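Local atomic coordinates of endoglucanase (Clostridium thermocellum, PDB entry 2C4X), a protein that probably hydrolyses cellulose as part of a larger cellulosomal enzyme, of which this chain is the C-terminal PKD domain and carbohydrate-binding module CBM44. Residues K11-F16 and S85-T90; F168-P173 and N213-T218; A180-I185 and G232-T237. The protein carries 1 engineered substitution. One frame throughout, in Å; residues are numbered along the deposited sequence.

Contact 1 (K11-F16 and S85-T90); sequences KAIFTF and SSFTAT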
# COMPACT_ATOMS: atom_id res chain seq x y z
N LYS A 11 13.07 -19.56 26.11
CA LYS A 11 12.86 -19.23 24.70
C LYS A 11 11.68 -18.28 24.55
O LYS A 11 10.60 -18.52 25.09
CB LYS A 11 12.73 -20.51 23.87
CG LYS A 11 14.07 -21.28 23.84
CD LYS A 11 14.19 -22.37 22.77
CE LYS A 11 14.43 -21.79 21.36
NZ LYS A 11 15.53 -20.75 21.22
N ALA A 12 11.94 -17.17 23.86
CA ALA A 12 10.98 -16.09 23.69
C ALA A 12 10.42 -16.12 22.27
O ALA A 12 11.16 -16.19 21.28
CB ALA A 12 11.63 -14.75 23.98
N ILE A 13 9.10 -16.07 22.17
CA ILE A 13 8.44 -16.04 20.87
C ILE A 13 7.03 -15.51 21.09
O ILE A 13 6.45 -15.71 22.16
CB ILE A 13 8.38 -17.45 20.20
CG1 ILE A 13 7.97 -17.33 18.72
CG2 ILE A 13 7.45 -18.38 20.97
CD1 ILE A 13 8.20 -18.57 17.87
N PHE A 14 6.51 -14.82 20.09
CA PHE A 14 5.11 -14.43 20.12
C PHE A 14 4.52 -14.34 18.74
O PHE A 14 5.24 -14.22 17.75
CB PHE A 14 4.91 -13.11 20.90
CG PHE A 14 5.46 -11.89 20.20
CD1 PHE A 14 6.76 -11.45 20.44
CD2 PHE A 14 4.66 -11.16 19.32
CE1 PHE A 14 7.26 -10.31 19.81
CE2 PHE A 14 5.15 -10.03 18.67
CZ PHE A 14 6.45 -9.60 18.92
N THR A 15 3.19 -14.44 18.69
CA THR A 15 2.40 -14.12 17.51
C THR A 15 1.39 -13.03 17.91
O THR A 15 1.24 -12.71 19.10
CB THR A 15 1.64 -15.35 16.96
OG1 THR A 15 0.74 -15.84 17.95
CG2 THR A 15 2.61 -16.47 16.57
N PHE A 16 0.70 -12.44 16.93
CA PHE A 16 -0.34 -11.46 17.24
C PHE A 16 -1.51 -11.59 16.28
O PHE A 16 -1.38 -12.14 15.19
CB PHE A 16 0.20 -10.01 17.27
CG PHE A 16 0.89 -9.59 16.00
CD1 PHE A 16 0.15 -9.17 14.88
CD2 PHE A 16 2.28 -9.61 15.91
CE1 PHE A 16 0.78 -8.78 13.71
CE2 PHE A 16 2.93 -9.23 14.72
CZ PHE A 16 2.17 -8.81 13.62
N SER A 85 15.60 -13.98 27.25
CA SER A 85 15.73 -14.01 25.80
C SER A 85 14.77 -12.98 25.23
O SER A 85 13.77 -12.65 25.86
CB SER A 85 15.31 -15.38 25.25
OG SER A 85 16.05 -16.39 25.91
N SER A 86 15.07 -12.51 24.03
CA SER A 86 14.19 -11.58 23.35
C SER A 86 13.81 -12.07 21.95
O SER A 86 14.58 -12.79 21.30
CB SER A 86 14.83 -10.19 23.29
OG SER A 86 15.80 -10.09 22.26
N PHE A 87 12.62 -11.66 21.52
CA PHE A 87 12.08 -11.94 20.19
C PHE A 87 11.44 -10.64 19.72
O PHE A 87 10.64 -10.04 20.46
CB PHE A 87 11.02 -13.05 20.27
CG PHE A 87 10.48 -13.52 18.93
CD1 PHE A 87 9.30 -12.97 18.39
CD2 PHE A 87 11.10 -14.55 18.23
CE1 PHE A 87 8.80 -13.42 17.16
CE2 PHE A 87 10.59 -15.01 17.01
CZ PHE A 87 9.44 -14.44 16.48
N THR A 88 11.79 -10.20 18.52
CA THR A 88 11.27 -8.95 17.96
C THR A 88 10.55 -9.24 16.65
O THR A 88 11.07 -9.95 15.79
CB THR A 88 12.41 -7.90 17.74
OG1 THR A 88 13.05 -7.63 18.99
CG2 THR A 88 11.88 -6.59 17.17
N ALA A 89 9.34 -8.70 16.51
CA ALA A 89 8.62 -8.80 15.25
C ALA A 89 8.02 -7.44 14.91
O ALA A 89 7.93 -6.56 15.78
CB ALA A 89 7.53 -9.89 15.32
N THR A 90 7.60 -7.29 13.66
CA THR A 90 7.08 -6.02 13.17
C THR A 90 5.56 -6.11 12.99
O THR A 90 5.04 -7.12 12.54
CB THR A 90 7.78 -5.65 11.82
OG1 THR A 90 9.09 -5.15 12.09
CG2 THR A 90 7.01 -4.60 11.07
O HOH W 1 14.35 -15.69 21.77

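Contact 2 (F168-P173 and N213-T218); sequences FRIWIP and NEITLT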
# COMPACT_ATOMS: atom_id res chain seq x y z
N PHE A 168 -0.06 2.03 -6.70
CA PHE A 168 -1.37 2.37 -7.26
C PHE A 168 -2.39 1.34 -6.78
O PHE A 168 -2.06 0.16 -6.65
CB PHE A 168 -1.34 2.33 -8.79
CG PHE A 168 -0.43 3.35 -9.43
CD1 PHE A 168 0.97 3.20 -9.39
CD2 PHE A 168 -0.96 4.44 -10.11
CE1 PHE A 168 1.82 4.13 -10.00
CE2 PHE A 168 -0.13 5.39 -10.73
CZ PHE A 168 1.26 5.23 -10.68
N ARG A 169 -3.62 1.78 -6.53
CA ARG A 169 -4.74 0.86 -6.32
C ARG A 169 -5.79 1.07 -7.41
O ARG A 169 -6.32 2.17 -7.58
CB ARG A 169 -5.35 1.01 -4.92
CG ARG A 169 -4.51 0.38 -3.83
CD ARG A 169 -3.46 1.32 -3.27
NE ARG A 169 -2.76 0.72 -2.14
CZ ARG A 169 -2.09 1.39 -1.20
NH1 ARG A 169 -2.03 2.72 -1.24
NH2 ARG A 169 -1.50 0.74 -0.21
N ILE A 170 -6.09 0.00 -8.14
CA ILE A 170 -6.93 0.09 -9.33
C ILE A 170 -7.99 -1.01 -9.28
O ILE A 170 -7.65 -2.20 -9.23
CB ILE A 170 -6.09 -0.02 -10.65
CG1 ILE A 170 -4.87 0.91 -10.60
CG2 ILE A 170 -6.94 0.27 -11.89
CD1 ILE A 170 -3.81 0.63 -11.69
N TRP A 171 -9.25 -0.61 -9.29
CA TRP A 171 -10.37 -1.55 -9.35
C TRP A 171 -10.69 -1.80 -10.81
O TRP A 171 -11.13 -0.90 -11.53
CB TRP A 171 -11.59 -0.97 -8.62
CG TRP A 171 -12.64 -1.98 -8.23
CD1 TRP A 171 -12.75 -2.62 -7.03
CD2 TRP A 171 -13.73 -2.45 -9.03
NE1 TRP A 171 -13.83 -3.46 -7.03
CE2 TRP A 171 -14.46 -3.38 -8.25
CE3 TRP A 171 -14.17 -2.18 -10.34
CZ2 TRP A 171 -15.60 -4.04 -8.73
CZ3 TRP A 171 -15.30 -2.84 -10.82
CH2 TRP A 171 -16.01 -3.76 -10.01
N ILE A 172 -10.47 -3.03 -11.26
CA ILE A 172 -10.65 -3.38 -12.67
C ILE A 172 -11.87 -4.31 -12.84
O ILE A 172 -11.94 -5.35 -12.18
CB ILE A 172 -9.37 -4.04 -13.24
CG1 ILE A 172 -8.18 -3.06 -13.10
CG2 ILE A 172 -9.56 -4.47 -14.69
CD1 ILE A 172 -6.82 -3.72 -13.01
N PRO A 173 -12.83 -3.92 -13.70
CA PRO A 173 -14.04 -4.72 -13.89
C PRO A 173 -13.84 -5.88 -14.87
O PRO A 173 -12.94 -5.84 -15.71
CB PRO A 173 -15.03 -3.71 -14.48
CG PRO A 173 -14.15 -2.79 -15.30
CD PRO A 173 -12.83 -2.71 -14.56
N ASN A 213 -6.72 -3.93 -7.27
CA ASN A 213 -5.40 -4.42 -7.62
C ASN A 213 -4.35 -3.42 -7.16
O ASN A 213 -4.38 -2.25 -7.54
CB ASN A 213 -5.27 -4.63 -9.13
CG ASN A 213 -6.12 -5.77 -9.63
OD1 ASN A 213 -5.62 -6.86 -9.89
ND2 ASN A 213 -7.42 -5.53 -9.76
N GLU A 214 -3.42 -3.90 -6.34
CA GLU A 214 -2.32 -3.09 -5.87
C GLU A 214 -1.11 -3.33 -6.78
O GLU A 214 -0.58 -4.44 -6.83
CB GLU A 214 -2.03 -3.41 -4.41
CG GLU A 214 -1.07 -2.44 -3.74
CD GLU A 214 -1.12 -2.52 -2.23
OE1 GLU A 214 -0.11 -2.97 -1.64
OE2 GLU A 214 -2.16 -2.14 -1.64
N ILE A 215 -0.72 -2.30 -7.52
CA ILE A 215 0.37 -2.39 -8.49
C ILE A 215 1.43 -1.33 -8.16
O ILE A 215 1.11 -0.15 -8.01
CB ILE A 215 -0.14 -2.20 -9.95
CG1 ILE A 215 -1.27 -3.19 -10.27
CG2 ILE A 215 1.00 -2.37 -10.96
CD1 ILE A 215 -2.11 -2.82 -11.49
N THR A 216 2.68 -1.76 -8.02
CA THR A 216 3.77 -0.82 -7.76
C THR A 216 4.56 -0.47 -9.02
O THR A 216 4.56 -1.22 -10.01
CB THR A 216 4.75 -1.32 -6.68
OG1 THR A 216 5.43 -2.48 -7.15
CG2 THR A 216 4.02 -1.64 -5.37
N LEU A 217 5.25 0.66 -8.96
CA LEU A 217 6.06 1.14 -10.07
C LEU A 217 7.23 1.96 -9.52
O LEU A 217 7.02 2.85 -8.69
CB LEU A 217 5.19 2.00 -11.00
CG LEU A 217 5.90 2.78 -12.11
CD1 LEU A 217 6.52 1.84 -13.12
CD2 LEU A 217 4.92 3.71 -12.77
N THR A 218 8.44 1.66 -9.96
CA THR A 218 9.62 2.43 -9.55
C THR A 218 10.12 3.34 -10.67
O THR A 218 10.35 2.89 -11.80
CB THR A 218 10.76 1.51 -9.06
OG1 THR A 218 10.26 0.65 -8.04
CG2 THR A 218 11.93 2.32 -8.50

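Contact 3 (A180-I185 and G232-T237); sequences AIQPYI and GIQVQT. With EDO (1,2-ethanediol), chain F.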
# COMPACT_ATOMS: atom_id res chain seq x y z
N ALA A 180 -4.74 -4.97 -21.81
CA ALA A 180 -3.76 -4.71 -20.77
C ALA A 180 -4.04 -3.40 -20.07
O ALA A 180 -4.77 -2.54 -20.59
CB ALA A 180 -2.34 -4.69 -21.36
N ILE A 181 -3.46 -3.25 -18.89
CA ILE A 181 -3.52 -2.03 -18.13
C ILE A 181 -2.12 -1.79 -17.55
O ILE A 181 -1.40 -2.74 -17.25
CB ILE A 181 -4.62 -2.12 -17.02
CG1 ILE A 181 -4.85 -0.77 -16.35
CG2 ILE A 181 -4.30 -3.24 -16.01
CD1 ILE A 181 -6.18 -0.67 -15.64
N GLN A 182 -1.72 -0.53 -17.44
CA GLN A 182 -0.39 -0.23 -16.89
C GLN A 182 -0.25 1.14 -16.26
O GLN A 182 -0.38 2.16 -16.95
CB GLN A 182 0.71 -0.47 -17.94
CG GLN A 182 0.67 0.39 -19.19
CD GLN A 182 1.72 -0.03 -20.20
OE1 GLN A 182 2.74 -0.63 -19.85
NE2 GLN A 182 1.47 0.27 -21.48
N PRO A 183 0.07 1.17 -14.95
CA PRO A 183 0.52 2.42 -14.34
C PRO A 183 1.85 2.78 -15.01
O PRO A 183 2.63 1.89 -15.35
CB PRO A 183 0.78 2.04 -12.88
CG PRO A 183 0.08 0.75 -12.68
CD PRO A 183 0.07 0.05 -13.98
N TYR A 184 2.08 4.08 -15.20
CA TYR A 184 3.31 4.52 -15.82
C TYR A 184 3.78 5.83 -15.24
O TYR A 184 3.01 6.60 -14.66
CB TYR A 184 3.15 4.65 -17.34
CG TYR A 184 2.25 5.80 -17.78
CD1 TYR A 184 2.77 7.09 -18.00
CD2 TYR A 184 0.90 5.58 -18.02
CE1 TYR A 184 1.95 8.13 -18.42
CE2 TYR A 184 0.07 6.61 -18.43
CZ TYR A 184 0.59 7.88 -18.63
OH TYR A 184 -0.25 8.88 -19.05
N ILE A 185 5.07 6.06 -15.40
CA ILE A 185 5.65 7.38 -15.19
C ILE A 185 6.58 7.68 -16.36
O ILE A 185 7.43 6.86 -16.74
CB ILE A 185 6.34 7.55 -13.82
CG1 ILE A 185 6.69 9.03 -13.60
CG2 ILE A 185 7.58 6.64 -13.70
CD1 ILE A 185 6.83 9.44 -12.17
N GLY A 232 0.57 8.28 -14.80
CA GLY A 232 -0.82 7.91 -15.02
C GLY A 232 -1.08 6.42 -15.11
O GLY A 232 -0.25 5.60 -14.73
N ILE A 233 -2.26 6.09 -15.60
CA ILE A 233 -2.61 4.72 -15.91
C ILE A 233 -3.06 4.68 -17.37
O ILE A 233 -3.87 5.51 -17.81
CB ILE A 233 -3.71 4.17 -14.96
CG1 ILE A 233 -3.22 4.25 -13.51
CG2 ILE A 233 -4.08 2.73 -15.34
CD1 ILE A 233 -4.34 4.29 -12.52
N GLN A 234 -2.51 3.73 -18.11
CA GLN A 234 -2.88 3.51 -19.49
C GLN A 234 -3.62 2.17 -19.63
O GLN A 234 -3.22 1.17 -19.03
CB GLN A 234 -1.64 3.51 -20.39
CG GLN A 234 -1.95 3.50 -21.87
CD GLN A 234 -0.71 3.48 -22.74
OE1 GLN A 234 -0.05 2.45 -22.87
NE2 GLN A 234 -0.41 4.61 -23.37
N VAL A 235 -4.68 2.19 -20.42
CA VAL A 235 -5.41 0.97 -20.79
C VAL A 235 -5.34 0.75 -22.30
O VAL A 235 -5.52 1.69 -23.07
CB VAL A 235 -6.89 1.03 -20.33
CG1 VAL A 235 -7.65 -0.17 -20.81
CG2 VAL A 235 -6.95 1.05 -18.83
N GLN A 236 -5.05 -0.48 -22.72
CA GLN A 236 -5.12 -0.85 -24.12
C GLN A 236 -6.46 -1.52 -24.39
O GLN A 236 -6.81 -2.51 -23.75
CB GLN A 236 -3.96 -1.79 -24.52
CG GLN A 236 -3.89 -2.11 -26.02
CD GLN A 236 -3.13 -3.39 -26.34
OE1 GLN A 236 -2.22 -3.79 -25.61
NE2 GLN A 236 -3.49 -4.03 -27.44
N THR A 237 -7.22 -0.96 -25.32
CA THR A 237 -8.53 -1.49 -25.67
C THR A 237 -8.45 -2.31 -26.96
O THR A 237 -7.65 -2.00 -27.85
CB THR A 237 -9.59 -0.38 -25.80
OG1 THR A 237 -9.23 0.51 -26.86
CG2 THR A 237 -9.70 0.41 -24.48
C1 EDO F . 0.30 8.35 -23.63
O1 EDO F . 0.14 9.21 -22.50
C2 EDO F . 1.69 7.72 -23.60
O2 EDO F . 1.71 6.59 -24.49

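Contact 1 (K11-F16 and S85-T90)
Phe87 and Phe14 meet because their first torsions bring the rings against each other: Phe87 carries CG anti to its backbone N (chi1 -175°), which lays the ring across the backbone of Ala12 and Ile13, while Phe14 tucks CG between its N and carbonyl carbon (chi1 70°) and swings its ring toward Phe87. The result is an offset edge-to-face pair, with the edge of Phe87 directed at a face of Phe14, planes 80° apart and centroids separated by 5.5 Å. The closest ring carbons, Phe14 CD1 and Phe87 CD1, are 3.6 Å apart. Phe14 also presents an edge to Phe87 O, which lies near its plane 3.5 Å from CE1. One face of the Phe87 ring is covered by Ile13, whose CG1 stands 4.0 Å from the ring centroid in a CH-pi contact, the two side chains lying alongside and pointing the same way. Farther along, Ala89 CB fills in against Phe14 CZ at 3.8 Å, and Phe16 turns the edge of its ring to Thr90 O.

No direct hydrogen bond joins 11-16 to 85-90. A water bridges them instead, donating to Ser86 O at 2.9 Å and, at the longer 3.3 Å, to Ala12 O; Phe14 N is buried without a polar partner. Trp46 makes another edge-to-face pair with Phe14, extending the aromatic cluster. Since 84-93 is hydrogen-bonded to strand 69-79 while Thr15 pairs with Asn30, this is side-chain packing between margins of two facing sheets, characteristic of the PKD domain's beta-sandwich.

Contact 2 (F168-P173 and N213-T218)
The guanidinium of Arg169 turns its edge to Glu214, with OE2 close to its plane, whereas the carboxylate is met from above, on one face; the two planes are 77° apart. NE and NH2 reach OE2 from that same face, side-on and both to one atom: NE to OE2 is 3.0 Å with an N-H...O angle of 159°, and NH2 to OE2 is a longer 3.3 Å. The Phe168 ring has Ile215 O at its edge, near the plane, while Leu217 CB approaches CE1 obliquely at 4.1 Å.

The salt bridge is formed by side chains lying alongside each other. Arg169 bends at its second torsion (chi2 87°) and Glu214 stays extended beyond CG, which brings NE and NH2 over one face of the carboxylate, at OE2. NH1 turns elsewhere, to Ala249 O, so the guanidinium has a second partner; Asp248 and Lys133, both calcium ligands, lie nearby.

In the backbone, Phe168 with Ile215 and Ile170 with Asn213 are hydrogen-bonded pairs flanking the non-hydrogen-bonded pair Arg169 with Glu214. Phe168 N to Ile215 O is 2.8 Å, as is Asn213 N to Ile170 O. Asn213 ND2 adds a weak bond to Ile170 O at 3.4 Å, its stronger partner being Lys208 O. On the face opposite the salt bridge, Ile170 CD1 meets Ile215 CD1 at 3.9 Å, and Phe168 and both isoleucines pack on strand 178-187. The salt bridge on the outer face and the largely apolar inner face, with Asn213 as its polar member, fit an edge pair of the CBM44 beta-sandwich.

Contact 3 (A180-I185 and G232-T237)
Gln182 N donates to Gln234 O at 2.8 Å, nearly along the C=O axis (C=O...N angle 162°), and Ile181 CA, also on segment 180-185, adds a supplementary CA-H...O contact to the same oxygen at 3.3 Å. The reciprocal bond from Gln234 N to Gln182 O completes this hydrogen-bonded antiparallel pair, and Tyr184 with Gly232 forms a second, Tyr184 N to Gly232 O being 2.8 Å.

Gln182 and Gln234 repeat the pairing with their side chains, which lie alongside, pointing the same way. Gln182 NE2 donates to Gln234 OE1 at 3.0 Å; the amide planes are 53° apart and the bond is bent (141° at the hydrogen). Gln182 OE1 is taken by Ser199 OG, so both ends of that amide are engaged. Gln234 NE2 gives a weak bond to an ethanediol, probably from the crystallisation liquor, and another weak one to Glu151.

Tyr184 holds CG between its N and carbonyl carbon, and this folds the ring over the backbone of Gly232, whose CA stands 4.0 Å from the ring centroid. With no side chain on Gly232, the ring can lie against the main chain, while its hydroxyl hydrogen-bonds to Gln230 and Trp197 stacks with the ring.

On the other face, Ile181 CG1 meets Ile233 CG2 at 3.7 Å, and Ile181 CD1 meets Val235 CG2 at 3.7 Å. The chemistry is thus divided: an apolar side buried against strands 165-172 and 241-251, and a side of glutamines flanked by Trp197 and Trp201, consistent with a carbohydrate-recognising surface of CBM44.

How the contacts relate
From the N terminus, contact 1 closes first: 85-90 returns to 11-16 and joins margins of the two PKD sheets. It is complete before the CBM44 contacts begin, its nearest atoms about 15 Å from contact 2 and 25 Å from contact 3. In CBM44, 213-218 returns to 168-173 after 39 residues, and 232-237 to 180-185 after 46. These two loops cross, their segments alternating along the chain. Each contact pairs neighbouring strands of a different five-stranded sheet, so the chain changes sheet between successive segments. The sheets meet where Leu217 CD2 lies 3.5 Å from Tyr184 C and Phe168 CD1 lies 3.7 Å from Pro183 CB, evidence of a shared core.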